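Mannose-6-phosphate isomerase (Helicobacter pylori, PDB 2QH5) probably makes GDP-mannose from mannose 1-phosphate and GTP, through the N-terminal nucleotidyltransferase domain crystallised here. Local coordinates at residues 7-12 with 54-59; 38-43 with 110-115; 203-208 with 253-258. All blocks are in the same frame, centred on the assembly; numbering follows the deposited sequence. Where two conformers were deposited one is given.

Contact 1. Residues 7-12 with 54-59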
loop_
_atom_site.group_PDB
_atom_site.type_symbol
_atom_site.label_atom_id
_atom_site.label_comp_id
_atom_site.label_asym_id
_atom_site.label_seq_id
_atom_site.Cartn_x
_atom_site.Cartn_y
_atom_site.Cartn_z
ATOM N N ASN A 7 7.810 5.502 -2.541
ATOM C CA ASN A 7 6.427 5.542 -2.109
ATOM C C ASN A 7 5.565 4.888 -3.177
ATOM O O ASN A 7 5.584 5.312 -4.327
ATOM C CB ASN A 7 5.967 6.980 -1.864
ATOM C CG ASN A 7 4.513 7.067 -1.426
ATOM O OD1 ASN A 7 3.820 8.031 -1.753
ATOM N ND2 ASN A 7 4.043 6.059 -0.692
ATOM N N ILE A 8 4.835 3.839 -2.805
ATOM C CA ILE A 8 3.855 3.232 -3.700
ATOM C C ILE A 8 2.480 3.714 -3.286
ATOM O O ILE A 8 1.891 3.207 -2.327
ATOM C CB ILE A 8 3.886 1.701 -3.682
ATOM C CG1 ILE A 8 5.320 1.170 -3.869
ATOM C CG2 ILE A 8 2.928 1.153 -4.734
ATOM C CD1 ILE A 8 5.986 1.564 -5.164
ATOM N N LEU A 9 1.979 4.695 -4.027
ATOM C CA LEU A 9 0.742 5.389 -3.683
ATOM C C LEU A 9 -0.417 4.700 -4.400
ATOM O O LEU A 9 -0.624 4.897 -5.592
ATOM C CB LEU A 9 0.858 6.873 -4.093
ATOM C CG LEU A 9 0.303 7.988 -3.212
ATOM C CD1 LEU A 9 0.314 9.286 -4.000
ATOM C CD2 LEU A 9 -1.101 7.705 -2.684
ATOM N N LEU A 10 -1.155 3.866 -3.678
ATOM C CA LEU A 10 -2.233 3.094 -4.279
ATOM C C LEU A 10 -3.523 3.895 -4.377
ATOM O O LEU A 10 -4.159 4.174 -3.355
ATOM C CB LEU A 10 -2.497 1.820 -3.475
ATOM C CG LEU A 10 -1.368 0.807 -3.279
ATOM C CD1 LEU A 10 -1.799 -0.204 -2.241
ATOM C CD2 LEU A 10 -1.012 0.112 -4.567
ATOM N N SER A 11 -3.917 4.235 -5.606
ATOM C CA SER A 11 -5.156 4.975 -5.854
ATOM C C SER A 11 -6.200 4.156 -6.614
ATOM O O SER A 11 -7.399 4.387 -6.471
ATOM C CB SER A 11 -4.857 6.265 -6.605
ATOM O OG SER A 11 -3.827 6.982 -5.951
ATOM N N GLY A 12 -5.741 3.206 -7.424
ATOM C CA GLY A 12 -6.643 2.365 -8.211
ATOM C C GLY A 12 -7.622 1.564 -7.373
ATOM O O GLY A 12 -8.806 1.894 -7.303
ATOM N N THR A 54 8.214 8.593 -6.033
ATOM C CA THR A 54 6.861 8.068 -5.882
ATOM C C THR A 54 6.455 7.298 -7.137
ATOM O O THR A 54 6.857 7.645 -8.247
ATOM C CB THR A 54 5.843 9.172 -5.538
ATOM O OG1 THR A 54 6.337 9.922 -4.423
ATOM C CG2 THR A 54 4.485 8.580 -5.162
ATOM N N LEU A 55 5.721 6.209 -6.932
ATOM C CA LEU A 55 5.034 5.508 -7.997
ATOM C C LEU A 55 3.574 5.509 -7.634
ATOM O O LEU A 55 3.174 4.896 -6.650
ATOM C CB LEU A 55 5.534 4.066 -8.149
ATOM C CG LEU A 55 4.875 3.199 -9.239
ATOM C CD1 LEU A 55 4.913 3.895 -10.583
ATOM C CD2 LEU A 55 5.554 1.834 -9.344
ATOM N N ILE A 56 2.789 6.232 -8.424
ATOM C CA ILE A 56 1.348 6.319 -8.257
ATOM C C ILE A 56 0.709 5.260 -9.125
ATOM O O ILE A 56 0.959 5.193 -10.331
ATOM C CB ILE A 56 0.840 7.688 -8.702
ATOM C CG1 ILE A 56 1.782 8.784 -8.175
ATOM C CG2 ILE A 56 -0.612 7.875 -8.302
ATOM C CD1 ILE A 56 1.091 10.028 -7.725
ATOM N N VAL A 57 -0.078 4.398 -8.506
ATOM C CA VAL A 57 -0.815 3.423 -9.269
ATOM C C VAL A 57 -2.313 3.756 -9.227
ATOM O O VAL A 57 -2.923 3.769 -8.172
ATOM C CB VAL A 57 -0.419 1.942 -8.912
ATOM C CG1 VAL A 57 0.370 1.857 -7.615
ATOM C CG2 VAL A 57 -1.612 0.991 -8.947
ATOM N N CYS A 58 -2.872 4.089 -10.390
ATOM C CA CYS A 58 -4.276 4.481 -10.501
ATOM C C CYS A 58 -4.889 3.952 -11.779
ATOM O O CYS A 58 -4.190 3.443 -12.650
ATOM C CB CYS A 58 -4.448 6.011 -10.442
ATOM S SG CYS A 58 -3.480 6.970 -11.656
ATOM N N ASN A 59 -6.207 4.067 -11.869
ATOM C CA ASN A 59 -6.923 3.771 -13.093
ATOM C C ASN A 59 -6.544 4.765 -14.183
ATOM O O ASN A 59 -6.355 5.949 -13.910
ATOM C CB ASN A 59 -8.430 3.819 -12.849
ATOM C CG ASN A 59 -9.210 3.098 -13.920
ATOM O OD1 ASN A 59 -9.341 3.584 -15.043
ATOM N ND2 ASN A 59 -9.727 1.921 -13.582
HETATM O O HOH W 1 4.778 10.403 -2.346
#
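The flat carboxamide of Asn-7 runs alongside Thr-54, its CG opposite the backbone N (chi1 179°): methyl CG2 of Thr-54 sits off one side of the amide plane, 3.5 Å from OD1. A water accepts from Thr-54 OG1 and donates to Asn-7 OD1, while ND2 hydrogen-bonds to Thr-110 OG1 and Ile-108 O. The two segments are neighbouring parallel strands of the GT-A, Rossmann-like domain, joined through helix 39-48 as a beta-alpha-beta unit. Leu-55 N binds Asn-7 O at 2.8 Å, almost straight (176° at the hydrogen), Leu-9 N then reaches Leu-55 O at 2.9 Å, and Val-57 N closes on Leu-9 O.

Alternation sends the side chains to two faces, one of them polar at the Asn-7 and Thr-54 end. Further along that face Leu-9 CD1 meets Ile-56 CD1 at 3.9 Å, and Phe-44 of helix 39-48 touches Leu-9 and Thr-54. On the other, Val-57 CG1 touches both Ile-8 CG2 and Leu-10 CD2 (3.8 Å to the latter), the three methyls making a triangle. From helix 90-99, Ser-97 touches Ile-8 and Val-57, and Ala-93 touches Leu-10. Branched and long aliphatic residues suit a sheet buried on both sides. At the strand end glycine, with no side chain, lets the backbone close on Cys-58. Val-57 O thereby takes two donors, Ser-11 N at 2.8 Å and Gly-12 N at 3.0 Å.

Contact 2. Residues 38-43 with 110-115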
loop_
_atom_site.group_PDB
_atom_site.type_symbol
_atom_site.label_atom_id
_atom_site.label_comp_id
_atom_site.label_asym_id
_atom_site.label_seq_id
_atom_site.Cartn_x
_atom_site.Cartn_y
_atom_site.Cartn_z
ATOM N N SER A 38 -7.563 17.317 -1.463
ATOM C CA SER A 38 -8.125 15.970 -1.547
ATOM C C SER A 38 -7.307 14.973 -0.733
ATOM O O SER A 38 -6.142 15.228 -0.406
ATOM C CB SER A 38 -8.192 15.510 -3.006
ATOM O OG SER A 38 -6.893 15.357 -3.553
ATOM N N LEU A 39 -7.926 13.839 -0.403
ATOM C CA LEU A 39 -7.237 12.756 0.308
ATOM C C LEU A 39 -5.992 12.314 -0.451
ATOM O O LEU A 39 -4.924 12.148 0.143
ATOM C CB LEU A 39 -8.164 11.559 0.491
ATOM C CG LEU A 39 -9.191 11.668 1.610
ATOM C CD1 LEU A 39 -10.168 10.492 1.559
ATOM C CD2 LEU A 39 -8.482 11.744 2.955
ATOM N N PHE A 40 -6.151 12.151 -1.767
ATOM C CA PHE A 40 -5.072 11.810 -2.682
ATOM C C PHE A 40 -3.858 12.742 -2.572
ATOM O O PHE A 40 -2.737 12.268 -2.388
ATOM C CB PHE A 40 -5.593 11.753 -4.132
ATOM C CG PHE A 40 -4.513 11.530 -5.159
ATOM C CD1 PHE A 40 -4.039 10.251 -5.422
ATOM C CD2 PHE A 40 -3.965 12.603 -5.857
ATOM C CE1 PHE A 40 -3.031 10.050 -6.350
ATOM C CE2 PHE A 40 -2.962 12.406 -6.788
ATOM C CZ PHE A 40 -2.492 11.132 -7.033
ATOM N N GLU A 41 -4.066 14.055 -2.677
ATOM C CA GLU A 41 -2.937 14.990 -2.580
ATOM C C GLU A 41 -2.385 15.130 -1.159
ATOM O O GLU A 41 -1.207 15.434 -0.975
ATOM C CB GLU A 41 -3.278 16.357 -3.175
ATOM C CG GLU A 41 -4.318 17.149 -2.426
ATOM C CD GLU A 41 -4.582 18.489 -3.075
ATOM O OE1 GLU A 41 -5.620 18.612 -3.761
ATOM O OE2 GLU A 41 -3.742 19.407 -2.917
ATOM N N LEU A 42 -3.236 14.896 -0.164
ATOM C CA LEU A 42 -2.791 14.834 1.225
ATOM C C LEU A 42 -1.874 13.631 1.438
ATOM O O LEU A 42 -0.781 13.771 2.007
ATOM C CB LEU A 42 -3.996 14.767 2.167
ATOM C CG LEU A 42 -4.431 15.990 2.992
ATOM C CD1 LEU A 42 -3.669 17.296 2.684
ATOM C CD2 LEU A 42 -5.936 16.164 2.849
ATOM N N SER A 43 -2.323 12.464 0.962
ATOM C CA SER A 43 -1.542 11.227 1.007
ATOM C C SER A 43 -0.248 11.336 0.196
ATOM O O SER A 43 0.780 10.789 0.587
ATOM C CB SER A 43 -2.366 10.046 0.504
ATOM O OG SER A 43 -3.464 9.763 1.357
ATOM N N THR A 110 1.272 2.938 0.496
ATOM C CA THR A 110 0.336 3.830 1.187
ATOM C C THR A 110 -0.933 4.056 0.381
ATOM O O THR A 110 -0.879 4.677 -0.673
ATOM C CB THR A 110 0.989 5.226 1.453
ATOM O OG1 THR A 110 1.521 5.774 0.231
ATOM C CG2 THR A 110 2.120 5.103 2.454
ATOM N N PRO A 111 -2.085 3.566 0.874
ATOM C CA PRO A 111 -3.356 3.878 0.214
ATOM C C PRO A 111 -3.654 5.381 0.241
ATOM O O PRO A 111 -3.254 6.073 1.170
ATOM C CB PRO A 111 -4.389 3.103 1.048
ATOM C CG PRO A 111 -3.604 2.047 1.756
ATOM C CD PRO A 111 -2.279 2.692 2.044
ATOM N N SER A 112 -4.352 5.874 -0.776
ATOM C CA SER A 112 -4.539 7.315 -0.965
ATOM C C SER A 112 -5.740 7.880 -0.214
ATOM O O SER A 112 -5.792 9.077 0.049
ATOM C CB SER A 112 -4.673 7.635 -2.454
ATOM O OG SER A 112 -5.683 6.838 -3.042
ATOM N N ASP A 113 -6.695 7.017 0.127
ATOM C CA ASP A 113 -7.916 7.428 0.834
ATOM C C ASP A 113 -7.745 7.474 2.362
ATOM O O ASP A 113 -8.653 7.106 3.116
ATOM C CB ASP A 113 -9.103 6.531 0.440
ATOM C CG ASP A 113 -8.802 5.038 0.589
ATOM O OD1 ASP A 113 -9.448 4.227 -0.108
ATOM O OD2 ASP A 113 -7.925 4.665 1.396
ATOM N N HIS A 114 -6.575 7.929 2.805
ATOM C CA HIS A 114 -6.247 7.998 4.223
ATOM C C HIS A 114 -6.142 9.429 4.715
ATOM O O HIS A 114 -5.548 10.289 4.053
ATOM C CB HIS A 114 -4.921 7.289 4.508
ATOM C CG HIS A 114 -5.040 5.803 4.652
ATOM N ND1 HIS A 114 -3.941 4.970 4.649
ATOM C CD2 HIS A 114 -6.122 5.001 4.794
ATOM C CE1 HIS A 114 -4.341 3.720 4.798
ATOM N NE2 HIS A 114 -5.660 3.710 4.882
ATOM N N LEU A 115 -6.713 9.670 5.890
ATOM C CA LEU A 115 -6.545 10.938 6.582
ATOM C C LEU A 115 -5.683 10.708 7.824
ATOM O O LEU A 115 -6.021 9.903 8.698
ATOM C CB LEU A 115 -7.900 11.536 6.965
ATOM C CG LEU A 115 -8.120 13.047 6.819
ATOM C CD1 LEU A 115 -9.456 13.425 7.458
ATOM C CD2 LEU A 115 -6.977 13.897 7.397
#
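Leu-39 spreads its two methyls over the backbone of the 113-115 turn. CD1 rests on Asp-113 CA at 3.9 Å, whereas CD2 lies 3.5 Å from His-114 O and also touches Leu-115 CB. The first bond of the side chain points toward 110-115, CG stands anti to the carbonyl carbon (chi1 -78°), and beyond it the methyls land on different residues. A leucine suits the site because the surface it meets is mostly backbone and aliphatic carbon.

The side chain of Phe-40 starts away from 110-115, and its ring makes contact at the edge: Ser-112 CB sits near the ring plane, 4.0 Å from Phe-40 CD1. The same ring meets Phe-30, and Ala-66 of helix 63-69 packs against it too. One turn further along, Ser-43 starts toward the loop. Its OG lies 2.8 Å from Ser-112 O and 3.0 Å from Leu-39 O, so that its single proton has two acceptors within reach. A short hydroxyl suits a place where two carbonyl oxygens, Leu-39 O and Ser-112 O, come within 3.2 Å of each other.

Here the first turn of helix 39-48 packs on the loop leaving strand 106-111 at the C-terminal rim of the Rossmann-like sheet, where nucleotidyltransferases usually bind their substrates. The helix begins with a capping box: Glu-41 N donates to Ser-38 OG, and Ser-38 N makes a weak bond to Glu-41 OE1.

Across the loop, Ser-112 OG bonds to Leu-10 O, tying the loop to the neighbouring strand. The His-114 ring has Pro-111 CB 3.8 Å above one face and meets Trp-266 edge-to-face, while Arg-46 holds His-114 O.

Contact 3. Residues 203-208 with 253-258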
loop_
_atom_site.group_PDB
_atom_site.type_symbol
_atom_site.label_atom_id
_atom_site.label_comp_id
_atom_site.label_asym_id
_atom_site.label_seq_id
_atom_site.Cartn_x
_atom_site.Cartn_y
_atom_site.Cartn_z
ATOM N N LYS A 203 6.711 -15.400 -3.608
ATOM C CA LYS A 203 7.076 -16.669 -4.245
ATOM C C LYS A 203 6.702 -17.861 -3.362
ATOM O O LYS A 203 6.059 -18.804 -3.828
ATOM C CB LYS A 203 8.566 -16.706 -4.584
ATOM C CG LYS A 203 8.928 -17.707 -5.675
ATOM C CD LYS A 203 10.314 -17.403 -6.245
ATOM C CE LYS A 203 10.743 -18.446 -7.275
ATOM N NZ LYS A 203 11.258 -19.695 -6.622
ATOM N N LYS A 204 7.088 -17.790 -2.088
ATOM C CA LYS A 204 6.784 -18.821 -1.103
ATOM C C LYS A 204 5.291 -19.070 -0.916
ATOM O O LYS A 204 4.849 -20.217 -0.894
ATOM C CB LYS A 204 7.383 -18.463 0.262
ATOM C CG LYS A 204 8.869 -18.771 0.420
ATOM C CD LYS A 204 9.205 -19.287 1.835
ATOM C CE LYS A 204 9.320 -18.171 2.876
ATOM N NZ LYS A 204 10.502 -17.280 2.654
ATOM N N HIS A 205 4.520 -17.997 -0.775
ATOM C CA HIS A 205 3.170 -18.125 -0.238
ATOM C C HIS A 205 2.044 -17.976 -1.248
ATOM O O HIS A 205 0.974 -18.565 -1.072
ATOM C CB HIS A 205 2.990 -17.199 0.968
ATOM C CG HIS A 205 3.777 -17.640 2.161
ATOM N ND1 HIS A 205 4.902 -16.977 2.601
ATOM C CD2 HIS A 205 3.631 -18.713 2.976
ATOM C CE1 HIS A 205 5.402 -17.607 3.648
ATOM N NE2 HIS A 205 4.650 -18.663 3.896
ATOM N N ALA A 206 2.286 -17.197 -2.299
ATOM C CA ALA A 206 1.345 -17.101 -3.412
ATOM C C ALA A 206 2.095 -17.178 -4.742
ATOM O O ALA A 206 2.155 -16.190 -5.486
ATOM C CB ALA A 206 0.532 -15.820 -3.311
ATOM N N PRO A 207 2.670 -18.360 -5.046
ATOM C CA PRO A 207 3.566 -18.544 -6.193
ATOM C C PRO A 207 2.927 -18.242 -7.542
ATOM O O PRO A 207 3.603 -17.751 -8.448
ATOM C CB PRO A 207 3.944 -20.030 -6.121
ATOM C CG PRO A 207 2.925 -20.665 -5.265
ATOM C CD PRO A 207 2.468 -19.619 -4.303
ATOM N N THR A 208 1.633 -18.529 -7.666
ATOM C CA THR A 208 0.925 -18.384 -8.930
ATOM C C THR A 208 0.400 -16.969 -9.121
ATOM O O THR A 208 -0.062 -16.606 -10.204
ATOM C CB THR A 208 -0.243 -19.375 -9.039
ATOM O OG1 THR A 208 -1.185 -19.122 -7.987
ATOM C CG2 THR A 208 0.261 -20.820 -8.964
ATOM N N GLN A 253 -0.224 -15.568 5.812
ATOM C CA GLN A 253 0.632 -16.748 5.720
ATOM C C GLN A 253 2.097 -16.471 5.966
ATOM O O GLN A 253 2.871 -17.405 6.171
ATOM C CB GLN A 253 0.472 -17.409 4.357
ATOM C CG GLN A 253 -0.711 -18.333 4.283
ATOM C CD GLN A 253 -1.589 -18.015 3.111
ATOM O OE1 GLN A 253 -2.770 -17.712 3.278
ATOM N NE2 GLN A 253 -1.018 -18.056 1.911
ATOM N N SER A 254 2.483 -15.201 5.930
ATOM C CA SER A 254 3.886 -14.840 6.114
ATOM C C SER A 254 4.351 -14.984 7.577
ATOM O O SER A 254 3.665 -14.557 8.523
ATOM C CB SER A 254 4.159 -13.426 5.594
ATOM O OG SER A 254 5.536 -13.114 5.700
ATOM N N HIS A 255 5.520 -15.597 7.740
ATOM C CA HIS A 255 6.137 -15.743 9.049
ATOM C C HIS A 255 6.985 -14.520 9.413
ATOM O O HIS A 255 7.526 -14.450 10.518
ATOM C CB HIS A 255 7.001 -17.006 9.091
ATOM C CG HIS A 255 6.229 -18.276 8.908
ATOM N ND1 HIS A 255 5.368 -18.771 9.864
ATOM C CD2 HIS A 255 6.200 -19.160 7.881
ATOM C CE1 HIS A 255 4.836 -19.901 9.431
ATOM N NE2 HIS A 255 5.324 -20.158 8.231
ATOM N N LYS A 256 7.086 -13.561 8.491
ATOM C CA LYS A 256 8.009 -12.434 8.626
ATOM C C LYS A 256 7.342 -11.080 8.857
ATOM O O LYS A 256 7.813 -10.060 8.357
ATOM C CB LYS A 256 8.918 -12.373 7.408
ATOM C CG LYS A 256 9.695 -13.648 7.220
ATOM C CD LYS A 256 10.732 -13.561 6.129
ATOM C CE LYS A 256 11.528 -14.861 6.101
ATOM N NZ LYS A 256 12.334 -15.014 4.869
ATOM N N ILE A 257 6.280 -11.068 9.656
ATOM C CA ILE A 257 5.471 -9.870 9.878
ATOM C C ILE A 257 5.694 -9.202 11.241
ATOM O O ILE A 257 5.524 -9.835 12.287
ATOM C CB ILE A 257 3.966 -10.198 9.706
ATOM C CG1 ILE A 257 3.716 -10.754 8.306
ATOM C CG2 ILE A 257 3.075 -8.965 9.969
ATOM C CD1 ILE A 257 2.357 -11.377 8.138
ATOM N N LYS A 258 6.061 -7.918 11.219
ATOM C CA LYS A 258 6.083 -7.094 12.432
ATOM C C LYS A 258 5.085 -5.939 12.346
ATOM O O LYS A 258 4.617 -5.593 11.270
ATOM C CB LYS A 258 7.493 -6.567 12.714
ATOM C CG LYS A 258 8.528 -7.654 13.021
ATOM C CD LYS A 258 8.282 -8.323 14.365
ATOM C CE LYS A 258 9.435 -9.237 14.741
ATOM N NZ LYS A 258 9.223 -10.627 14.278
HETATM O O HOH W 2 11.234 -14.254 2.278
#
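His-205 carries its CG anti to the carbonyl carbon (chi1 -70°), which swings the ring off the helix end and over to Gln-253. The backbone carbonyl oxygen of Gln-253 lies 3.1 Å above one face of that ring, toward its rim, and Lys-204 CB sits toward the rim of the opposite face. Although Gln-253 O is 3.2 Å from His-205 NE2, the angle is too poor for a hydrogen bond; Gln-253 CB adds a 3.7 Å touch on His-205 CD2. A flat ring suits this place between backbone and aliphatic carbon, with a weak hydrogen bond between His-205 ND1 and Glu-201 O, and His-255 CD2 near the plane at the ring edge.

Beside it Lys-204 and Lys-256 cross at about a right angle, their NZ atoms 3.7 Å apart. Their charges are probably tempered by Glu-201, in a salt bridge with Lys-204 and a long, weak pair with Lys-256, and by a water that accepts from both, weakly from Lys-204.

Ser-254 OG accepts from Lys-256 N at 3.2 Å, an ST turn, and also bonds to Glu-201. The contact thus joins the C-terminal end of helix 195-205 to the link between helix 246-251 and strand 257-261, which pairs in parallel with strand 138-144.

Overall arrangement
Contacts 1 and 2 touch and share one neighbourhood: strand 5-10 lies between strands 53-59 and 106-111, and helix 39-48 follows strand 5-10 in the chain, so their segments alternate. Contact 1 is the core of the sheet, with regular backbone bonds and mostly apolar layers on both faces. Contact 2 is partly buried and joins a helix to a loop, with aliphatic cover over backbone carbonyls and a hydroxyl near two carbonyl oxygens. Contact 3 stands apart, its centre about 23 Å from that of contact 1 and 27 Å from contact 2's, on the far side of the chain's centre from contact 2. Being superficial, it relies on charge, water and a histidine ring, though it reaches the same sheet.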